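Local coordinates for thermostable monoacylglycerol lipase (Bacillus, PDB 4LHE), which probably hydrolyses monoacylglycerols to glycerol and free fatty acids, as a heat-stable serine hydrolase of the alpha/beta hydrolase fold, at residues E12-E17 with Y48-P53; G22-H27 with I91-L96; E41-A46 with R240-F245. All coordinates share one frame; numbering follows the deposited sequence.

Contact 1: residues E12-E17 with Y48-P53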
loop_
_atom_site.group_PDB
_atom_site.type_symbol
_atom_site.label_atom_id
_atom_site.label_comp_id
_atom_site.label_asym_id
_atom_site.label_seq_id
_atom_site.Cartn_x
_atom_site.Cartn_y
_atom_site.Cartn_z
ATOM N N GLU A 12 -1.295 4.246 -14.940
ATOM C CA GLU A 12 -0.031 3.707 -15.432
ATOM C C GLU A 12 1.013 3.674 -14.315
ATOM O O GLU A 12 1.064 4.577 -13.463
ATOM C CB GLU A 12 0.502 4.551 -16.602
ATOM C CG GLU A 12 -0.464 4.706 -17.781
ATOM C CD GLU A 12 -1.472 5.832 -17.573
ATOM O OE1 GLU A 12 -1.462 6.456 -16.487
ATOM O OE2 GLU A 12 -2.275 6.095 -18.498
ATOM N N PRO A 13 1.859 2.636 -14.310
ATOM C CA PRO A 13 2.987 2.633 -13.368
ATOM C C PRO A 13 3.985 3.770 -13.647
ATOM O O PRO A 13 3.907 4.416 -14.691
ATOM C CB PRO A 13 3.635 1.262 -13.606
ATOM C CG PRO A 13 3.250 0.907 -15.028
ATOM C CD PRO A 13 1.854 1.447 -15.187
ATOM N N PHE A 14 4.905 4.006 -12.713
ATOM C CA PHE A 14 5.843 5.115 -12.808
ATOM C C PHE A 14 7.215 4.638 -12.355
ATOM O O PHE A 14 7.372 4.145 -11.235
ATOM C CB PHE A 14 5.349 6.311 -11.967
ATOM C CG PHE A 14 6.366 7.417 -11.811
ATOM C CD1 PHE A 14 6.741 8.199 -12.892
ATOM C CD2 PHE A 14 6.934 7.683 -10.577
ATOM C CE1 PHE A 14 7.676 9.217 -12.738
ATOM C CE2 PHE A 14 7.870 8.695 -10.425
ATOM C CZ PHE A 14 8.238 9.459 -11.503
ATOM N N TYR A 15 8.202 4.764 -13.245
ATOM C CA TYR A 15 9.588 4.439 -12.923
ATOM C C TYR A 15 10.487 5.654 -13.154
ATOM O O TYR A 15 10.298 6.396 -14.124
ATOM C CB TYR A 15 10.086 3.272 -13.789
ATOM C CG TYR A 15 9.223 2.030 -13.698
ATOM C CD1 TYR A 15 9.548 1.002 -12.818
ATOM C CD2 TYR A 15 8.083 1.889 -14.486
ATOM C CE1 TYR A 15 8.769 -0.137 -12.726
ATOM C CE2 TYR A 15 7.293 0.750 -14.398
ATOM C CZ TYR A 15 7.642 -0.253 -13.509
ATOM O OH TYR A 15 6.873 -1.390 -13.417
ATOM N N ALA A 16 11.461 5.856 -12.266
ATOM C CA ALA A 16 12.448 6.920 -12.450
ATOM C C ALA A 16 13.765 6.550 -11.810
ATOM O O ALA A 16 13.815 6.212 -10.616
ATOM C CB ALA A 16 11.947 8.253 -11.910
ATOM N N GLU A 17 14.830 6.625 -12.607
ATOM C CA GLU A 17 16.173 6.275 -12.164
ATOM C C GLU A 17 17.150 7.394 -11.868
ATOM O O GLU A 17 17.754 7.965 -12.776
ATOM C CB GLU A 17 16.915 5.502 -13.251
ATOM C CG GLU A 17 16.187 4.277 -13.734
ATOM C CD GLU A 17 17.148 3.224 -14.259
ATOM O OE1 GLU A 17 18.360 3.316 -13.947
ATOM O OE2 GLU A 17 16.688 2.310 -14.974
ATOM N N TYR A 48 15.694 10.390 -5.453
ATOM C CA TYR A 48 15.563 8.955 -5.275
ATOM C C TYR A 48 15.178 8.247 -6.565
ATOM O O TYR A 48 14.452 8.785 -7.391
ATOM C CB TYR A 48 14.543 8.662 -4.170
ATOM C CG TYR A 48 15.009 9.166 -2.822
ATOM C CD1 TYR A 48 15.931 8.442 -2.090
ATOM C CD2 TYR A 48 14.543 10.366 -2.293
ATOM C CE1 TYR A 48 16.379 8.884 -0.867
ATOM C CE2 TYR A 48 14.998 10.823 -1.055
ATOM C CZ TYR A 48 15.925 10.065 -0.357
ATOM O OH TYR A 48 16.399 10.459 0.878
ATOM N N THR A 49 15.714 7.052 -6.750
ATOM C CA THR A 49 15.172 6.135 -7.734
ATOM C C THR A 49 13.843 5.648 -7.160
ATOM O O THR A 49 13.740 5.330 -5.971
ATOM C CB THR A 49 16.147 4.995 -7.986
ATOM O OG1 THR A 49 17.326 5.548 -8.592
ATOM C CG2 THR A 49 15.560 3.947 -8.912
ATOM N N VAL A 50 12.827 5.609 -8.007
ATOM C CA VAL A 50 11.464 5.391 -7.555
ATOM C C VAL A 50 10.813 4.316 -8.420
ATOM O O VAL A 50 10.969 4.323 -9.642
ATOM C CB VAL A 50 10.705 6.720 -7.632
ATOM C CG1 VAL A 50 9.260 6.507 -7.936
ATOM C CG2 VAL A 50 10.898 7.513 -6.332
ATOM N N CYS A 51 10.120 3.372 -7.790
ATOM C CA CYS A 51 9.372 2.349 -8.534
ATOM C C CYS A 51 7.932 2.263 -8.018
ATOM O O CYS A 51 7.694 1.969 -6.839
ATOM C CB CYS A 51 10.074 0.985 -8.430
ATOM S SG CYS A 51 9.152 -0.445 -9.105
ATOM N N LEU A 52 6.975 2.514 -8.903
ATOM C CA LEU A 52 5.568 2.520 -8.517
ATOM C C LEU A 52 4.820 1.624 -9.485
ATOM O O LEU A 52 4.281 2.095 -10.501
ATOM C CB LEU A 52 4.997 3.958 -8.507
ATOM C CG LEU A 52 3.468 4.148 -8.427
ATOM C CD1 LEU A 52 2.833 3.240 -7.379
ATOM C CD2 LEU A 52 3.111 5.597 -8.130
ATOM N N PRO A 53 4.816 0.314 -9.193
ATOM C CA PRO A 53 4.188 -0.692 -10.061
ATOM C C PRO A 53 2.673 -0.632 -9.986
ATOM O O PRO A 53 2.118 -0.089 -9.018
ATOM C CB PRO A 53 4.691 -2.031 -9.482
ATOM C CG PRO A 53 5.008 -1.730 -8.030
ATOM C CD PRO A 53 5.520 -0.291 -8.044
#
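Phe-14 to Ala-16 pairs with Val-50 to Leu-52 as an antiparallel ladder at the margin of the central sheet, where strand 14-16 is one of the two edge strands and 49-52 its inner neighbour. Two hydrogen-bonded pairs, Phe-14 with Leu-52 and Ala-16 with Val-50, supply four backbone bonds; Val-50 N to Ala-16 O, at 2.9 Å, is one of them. Between these lies the non-hydrogen-bonded pair Tyr-15 and Cys-51. Their side chains leave on the face that helix 70-87 covers, and the Cys-51 sulfur makes an oblique sulfur-aromatic contact, SG lying 3.7 Å from CE1 of Tyr-15. Trp-83 of that helix meets the same tyrosine ring edge to face. On the other face Phe-14 holds its ring anti to the backbone N (chi1 170°), which carries it along the strand to Val-50, CE2 standing 3.6 Å from CG1; Ala-40 of helix 37-45 touches both residues. Glu-17 forms a salt bridge to Arg-87, and Thr-49 OG1 bonds to Gly-19 O in the loop that follows Glu-17. The chemistry is thus divided: main-chain bonds fix the register of the edge strand, while its two aromatic rings add apolar contacts on both faces of the sheet.

Contact 2: residues G22-H27 with I91-L96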
loop_
_atom_site.group_PDB
_atom_site.type_symbol
_atom_site.label_atom_id
_atom_site.label_comp_id
_atom_site.label_asym_id
_atom_site.label_seq_id
_atom_site.Cartn_x
_atom_site.Cartn_y
_atom_site.Cartn_z
ATOM N N GLY A 22 16.654 3.854 -3.318
ATOM C CA GLY A 22 15.411 3.575 -4.025
ATOM C C GLY A 22 14.178 3.565 -3.143
ATOM O O GLY A 22 14.240 3.208 -1.971
ATOM N N VAL A 23 13.053 3.994 -3.701
ATOM C CA VAL A 23 11.788 3.873 -3.000
ATOM C C VAL A 23 10.783 3.082 -3.844
ATOM O O VAL A 23 10.470 3.461 -4.981
ATOM C CB VAL A 23 11.177 5.244 -2.625
ATOM C CG1 VAL A 23 9.971 5.026 -1.744
ATOM C CG2 VAL A 23 12.185 6.104 -1.882
ATOM N N LEU A 24 10.287 1.986 -3.273
ATOM C CA LEU A 24 9.197 1.208 -3.867
ATOM C C LEU A 24 7.893 1.720 -3.256
ATOM O O LEU A 24 7.779 1.781 -2.020
ATOM C CB LEU A 24 9.375 -0.269 -3.493
ATOM C CG LEU A 24 8.355 -1.260 -4.036
ATOM C CD1 LEU A 24 8.459 -1.299 -5.514
ATOM C CD2 LEU A 24 8.581 -2.662 -3.450
ATOM N N LEU A 25 6.918 2.088 -4.091
ATOM C CA LEU A 25 5.615 2.544 -3.576
ATOM C C LEU A 25 4.471 1.601 -3.964
ATOM O O LEU A 25 4.292 1.283 -5.142
ATOM C CB LEU A 25 5.300 3.954 -4.073
ATOM C CG LEU A 25 6.278 5.064 -3.682
ATOM C CD1 LEU A 25 7.373 5.199 -4.726
ATOM C CD2 LEU A 25 5.542 6.390 -3.529
ATOM N N VAL A 26 3.699 1.156 -2.979
ATOM C CA VAL A 26 2.702 0.128 -3.236
ATOM C C VAL A 26 1.290 0.649 -3.007
ATOM O O VAL A 26 0.924 0.974 -1.870
ATOM C CB VAL A 26 2.950 -1.125 -2.382
ATOM C CG1 VAL A 26 2.150 -2.306 -2.941
ATOM C CG2 VAL A 26 4.454 -1.481 -2.364
ATOM N N HIS A 27 0.500 0.716 -4.083
ATOM C CA HIS A 27 -0.886 1.193 -3.984
ATOM C C HIS A 27 -1.772 0.137 -3.332
ATOM O O HIS A 27 -1.303 -0.972 -3.050
ATOM C CB HIS A 27 -1.445 1.663 -5.341
ATOM C CG HIS A 27 -1.648 0.571 -6.361
ATOM N ND1 HIS A 27 -2.779 -0.221 -6.388
ATOM C CD2 HIS A 27 -0.899 0.189 -7.420
ATOM C CE1 HIS A 27 -2.702 -1.056 -7.412
ATOM N NE2 HIS A 27 -1.575 -0.830 -8.057
ATOM N N ILE A 91 17.182 0.307 -0.137
ATOM C CA ILE A 91 15.791 0.235 -0.567
ATOM C C ILE A 91 14.857 0.557 0.591
ATOM O O ILE A 91 15.002 0.005 1.686
ATOM C CB ILE A 91 15.477 -1.150 -1.152
ATOM C CG1 ILE A 91 16.168 -1.318 -2.517
ATOM C CG2 ILE A 91 14.005 -1.341 -1.283
ATOM C CD1 ILE A 91 15.951 -2.670 -3.159
ATOM N N PHE A 92 13.924 1.479 0.356
ATOM C CA PHE A 92 12.826 1.702 1.285
ATOM C C PHE A 92 11.517 1.329 0.623
ATOM O O PHE A 92 11.386 1.446 -0.601
ATOM C CB PHE A 92 12.746 3.178 1.644
ATOM C CG PHE A 92 13.929 3.673 2.384
ATOM C CD1 PHE A 92 14.135 3.300 3.707
ATOM C CD2 PHE A 92 14.829 4.538 1.768
ATOM C CE1 PHE A 92 15.248 3.777 4.411
ATOM C CE2 PHE A 92 15.927 5.012 2.459
ATOM C CZ PHE A 92 16.139 4.629 3.779
ATOM N N VAL A 93 10.546 0.902 1.424
ATOM C CA VAL A 93 9.240 0.533 0.887
ATOM C C VAL A 93 8.155 1.339 1.619
ATOM O O VAL A 93 8.244 1.545 2.831
ATOM C CB VAL A 93 9.002 -0.996 0.987
ATOM C CG1 VAL A 93 7.723 -1.410 0.243
ATOM C CG2 VAL A 93 10.238 -1.768 0.424
ATOM N N THR A 94 7.178 1.837 0.862
ATOM C CA THR A 94 6.031 2.542 1.430
ATOM C C THR A 94 4.768 2.129 0.669
ATOM O O THR A 94 4.815 1.745 -0.507
ATOM C CB THR A 94 6.208 4.073 1.400
ATOM O OG1 THR A 94 5.099 4.703 2.058
ATOM C CG2 THR A 94 6.292 4.605 -0.046
ATOM N N GLY A 95 3.627 2.164 1.334
ATOM C CA GLY A 95 2.419 1.785 0.632
ATOM C C GLY A 95 1.182 2.149 1.404
ATOM O O GLY A 95 1.232 2.274 2.626
ATOM N N LEU A 96 0.076 2.295 0.684
ATOM C CA LEU A 96 -1.197 2.672 1.277
ATOM C C LEU A 96 -2.115 1.469 1.510
ATOM O O LEU A 96 -2.341 0.669 0.602
ATOM C CB LEU A 96 -1.900 3.672 0.360
ATOM C CG LEU A 96 -3.316 4.073 0.757
ATOM C CD1 LEU A 96 -3.299 4.864 2.069
ATOM C CD2 LEU A 96 -3.938 4.884 -0.375
#
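Leu-25 and Thr-94 stand side by side and point the same way, with the threonine methyl CG2 3.7 Å from Leu-25 CG. The threonine rotamer favours this: OG1 lies anti to the backbone N (chi1 -176°), which leaves CG2 between the N and the carbonyl carbon and turned to the leucine. The hydroxyl bonds instead to Val-117 O on the next strand, so one branch serves each neighbour. Val-23, on the same face, brings CG1 slantwise to the threonine methyl at 4.1 Å. Phe-92 completes this face, its CB and CD2 lying near the Gly-22 carbonyl.

The backbones beneath are neighbouring parallel strands in the middle of the alpha/beta hydrolase sheet, their axes 18° apart. Five N-H to O bonds alternate between them, from Phe-92 N to Gly-22 O (2.9 Å) through to Leu-96 N to Val-26 O (3.0 Å). Strand 90-96 leads into what is probably the nucleophile elbow, a GxSxG pattern opening with Gly-95 and carrying Ser-97.

On the opposite face Leu-24 runs alongside Val-93, CD2 to CG1 being 4.0 Å, while Val-26 sends CG2 across to the same valine methyl from further along the strand. Val-93 CG1 is therefore touched by both residues. Helices 70-87 and 98-109 lie over this side: Val-77 touches Leu-24 and Val-26, and Thr-103 touches Val-26 and Val-93. Gly-95 sits beside Val-26 with the two CA atoms only 4.2 Å apart, the shortest such spacing in the ladder, and its CA comes within 3.0 Å of Val-26 O.

Contact 3: residues E41-A46 with R240-F245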
loop_
_atom_site.group_PDB
_atom_site.type_symbol
_atom_site.label_atom_id
_atom_site.label_comp_id
_atom_site.label_asym_id
_atom_site.label_seq_id
_atom_site.Cartn_x
_atom_site.Cartn_y
_atom_site.Cartn_z
ATOM N N GLU A 41 6.476 11.068 -7.347
ATOM C CA GLU A 41 7.024 12.233 -8.032
ATOM C C GLU A 41 7.866 13.127 -7.123
ATOM O O GLU A 41 8.970 13.531 -7.507
ATOM C CB GLU A 41 5.925 13.024 -8.768
ATOM C CG GLU A 41 5.329 12.246 -9.963
ATOM C CD GLU A 41 4.212 12.996 -10.685
ATOM O OE1 GLU A 41 3.971 14.181 -10.367
ATOM O OE2 GLU A 41 3.579 12.404 -11.594
ATOM N N ALA A 42 7.363 13.423 -5.924
ATOM C CA ALA A 42 8.154 14.139 -4.910
ATOM C C ALA A 42 9.463 13.442 -4.489
ATOM O O ALA A 42 10.475 14.123 -4.270
ATOM C CB ALA A 42 7.311 14.456 -3.692
ATOM N N TYR A 43 9.463 12.111 -4.369
ATOM C CA TYR A 43 10.697 11.406 -3.978
ATOM C C TYR A 43 11.716 11.373 -5.131
ATOM O O TYR A 43 12.928 11.465 -4.910
ATOM C CB TYR A 43 10.410 9.986 -3.452
ATOM C CG TYR A 43 9.409 9.919 -2.299
ATOM C CD1 TYR A 43 9.196 11.006 -1.458
ATOM C CD2 TYR A 43 8.666 8.768 -2.076
ATOM C CE1 TYR A 43 8.271 10.939 -0.410
ATOM C CE2 TYR A 43 7.751 8.694 -1.045
ATOM C CZ TYR A 43 7.552 9.781 -0.220
ATOM O OH TYR A 43 6.619 9.689 0.801
ATOM N N ALA A 44 11.208 11.240 -6.350
ATOM C CA ALA A 44 12.042 11.286 -7.546
ATOM C C ALA A 44 12.715 12.658 -7.673
ATOM O O ALA A 44 13.908 12.757 -7.972
ATOM C CB ALA A 44 11.202 10.978 -8.770
ATOM N N LYS A 45 11.950 13.718 -7.430
ATOM C CA LYS A 45 12.511 15.071 -7.457
ATOM C C LYS A 45 13.565 15.291 -6.351
ATOM O O LYS A 45 14.516 16.062 -6.518
ATOM C CB LYS A 45 11.398 16.129 -7.400
ATOM C CG LYS A 45 11.908 17.574 -7.258
ATOM C CD LYS A 45 12.781 18.008 -8.458
ATOM C CE LYS A 45 14.061 18.754 -8.037
ATOM N NZ LYS A 45 13.787 20.059 -7.357
ATOM N N ALA A 46 13.425 14.595 -5.230
ATOM C CA ALA A 46 14.421 14.726 -4.172
ATOM C C ALA A 46 15.684 13.910 -4.461
ATOM O O ALA A 46 16.611 13.926 -3.670
ATOM C CB ALA A 46 13.836 14.320 -2.855
ATOM N N ARG A 240 7.717 14.095 6.015
ATOM C CA ARG A 240 8.167 13.189 7.071
ATOM C C ARG A 240 8.853 11.939 6.517
ATOM O O ARG A 240 9.774 11.409 7.141
ATOM C CB ARG A 240 7.005 12.798 7.992
ATOM C CG ARG A 240 6.560 13.906 8.924
ATOM C CD ARG A 240 7.490 14.041 10.138
ATOM N NE ARG A 240 6.712 14.157 11.370
ATOM C CZ ARG A 240 6.753 13.271 12.357
ATOM N NH1 ARG A 240 7.554 12.215 12.262
ATOM N NH2 ARG A 240 6.001 13.440 13.435
ATOM N N SER A 241 8.403 11.461 5.359
ATOM C CA SER A 241 9.033 10.300 4.747
ATOM C C SER A 241 10.445 10.633 4.245
ATOM O O SER A 241 11.381 9.843 4.415
ATOM C CB SER A 241 8.158 9.750 3.606
ATOM O OG SER A 241 6.875 9.362 4.085
ATOM N N LEU A 242 10.581 11.785 3.597
ATOM C CA LEU A 242 11.874 12.258 3.093
ATOM C C LEU A 242 12.889 12.379 4.222
ATOM O O LEU A 242 14.057 12.021 4.059
ATOM C CB LEU A 242 11.684 13.616 2.400
ATOM C CG LEU A 242 11.110 13.440 0.991
ATOM C CD1 LEU A 242 10.851 14.735 0.266
ATOM C CD2 LEU A 242 12.072 12.592 0.176
ATOM N N GLU A 243 12.433 12.904 5.358
ATOM C CA GLU A 243 13.241 13.006 6.571
ATOM C C GLU A 243 13.611 11.592 7.050
ATOM O O GLU A 243 14.775 11.328 7.378
ATOM C CB GLU A 243 12.449 13.790 7.628
ATOM C CG GLU A 243 13.044 13.813 9.023
ATOM C CD GLU A 243 12.064 14.300 10.092
ATOM O OE1 GLU A 243 12.278 13.950 11.271
ATOM O OE2 GLU A 243 11.093 15.031 9.766
ATOM N N PHE A 244 12.635 10.682 7.045
ATOM C CA PHE A 244 12.872 9.277 7.394
ATOM C C PHE A 244 13.917 8.647 6.464
ATOM O O PHE A 244 14.878 8.022 6.934
ATOM C CB PHE A 244 11.557 8.478 7.380
ATOM C CG PHE A 244 11.714 6.987 7.682
ATOM C CD1 PHE A 244 11.698 6.050 6.656
ATOM C CD2 PHE A 244 11.837 6.531 8.992
ATOM C CE1 PHE A 244 11.821 4.695 6.918
ATOM C CE2 PHE A 244 11.965 5.171 9.261
ATOM C CZ PHE A 244 11.950 4.251 8.221
ATOM N N PHE A 245 13.746 8.820 5.157
ATOM C CA PHE A 245 14.693 8.260 4.185
ATOM C C PHE A 245 16.138 8.767 4.400
ATOM O O PHE A 245 17.085 7.971 4.513
ATOM C CB PHE A 245 14.255 8.570 2.746
ATOM C CG PHE A 245 12.869 8.077 2.381
ATOM C CD1 PHE A 245 12.307 6.959 2.993
ATOM C CD2 PHE A 245 12.138 8.740 1.400
ATOM C CE1 PHE A 245 11.034 6.521 2.625
ATOM C CE2 PHE A 245 10.869 8.319 1.036
ATOM C CZ PHE A 245 10.320 7.200 1.637
HETATM O O HOH W 1 6.261 7.385 2.115
#
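Tyr-43 CA and Leu-242 CA, 7.2 Å apart, mark the nearest backbone approach of two helical segments whose axes are inclined at 43°, a separation bridged by side chains. The tyrosine side chain reaches out from one helix to meet three residues of the other. Phe-245 comes to one face of that ring in a T-shaped stack: the planes stand at 87°, the centroids are 5.0 Å apart, and the phenylalanine edge atom CE2 sits over the centre of the tyrosine ring. With CG beside its own backbone N (chi1 -57°), the Phe-245 ring also lies against the carbonyl O of Ser-241, one turn earlier. Leu-242 meets the tyrosine obliquely, its CD2 reaching Tyr-43 CD1 at 3.7 Å, and the same methyl touches Ala-46 CB at 3.9 Å. At the phenol end, CB of Ser-241 is 3.2 Å from Tyr-43 OH. A water bridges this OH (2.7 Å) and Ser-241 OG, donating to the serine oxygen, which also bonds to Ile-237 O within its own helix. Val-23 of strand 21-26 touches Phe-245, and Val-117 of strand 115-119 touches Ser-241 and Phe-245. The contact thus joins helices 37-45 and 234-247 over one face of the central sheet. Its chemistry implies a mostly apolar interface built round an aromatic pair, in which the phenol oxygen of the buried tyrosine is given a polar partner by a water molecule.

In the fold
The three contacts illustrate a layered sheet-and-helix fold. Contacts 1 and 2, with centres about 10 Å apart, belong to one sheet: strand 49-52 abuts 21-26, and Thr-49 O lies 2.7 Å from Val-23 N, a probable hydrogen bond. Contact 3 lies over part of one face of that sheet, its centre about 11 Å from that of contact 2 and 13 Å from that of contact 1. Tyr-48 connects it to contact 1, CE2 lying 3.6 Å from Leu-242 CD2. Contact 2 leads to the probable active site: Leu-96 precedes Ser-97 of a likely triad with His-226 and Asp-196, and its side chain is about 4 Å from a bound sulfate, probably from the crystallisation liquor.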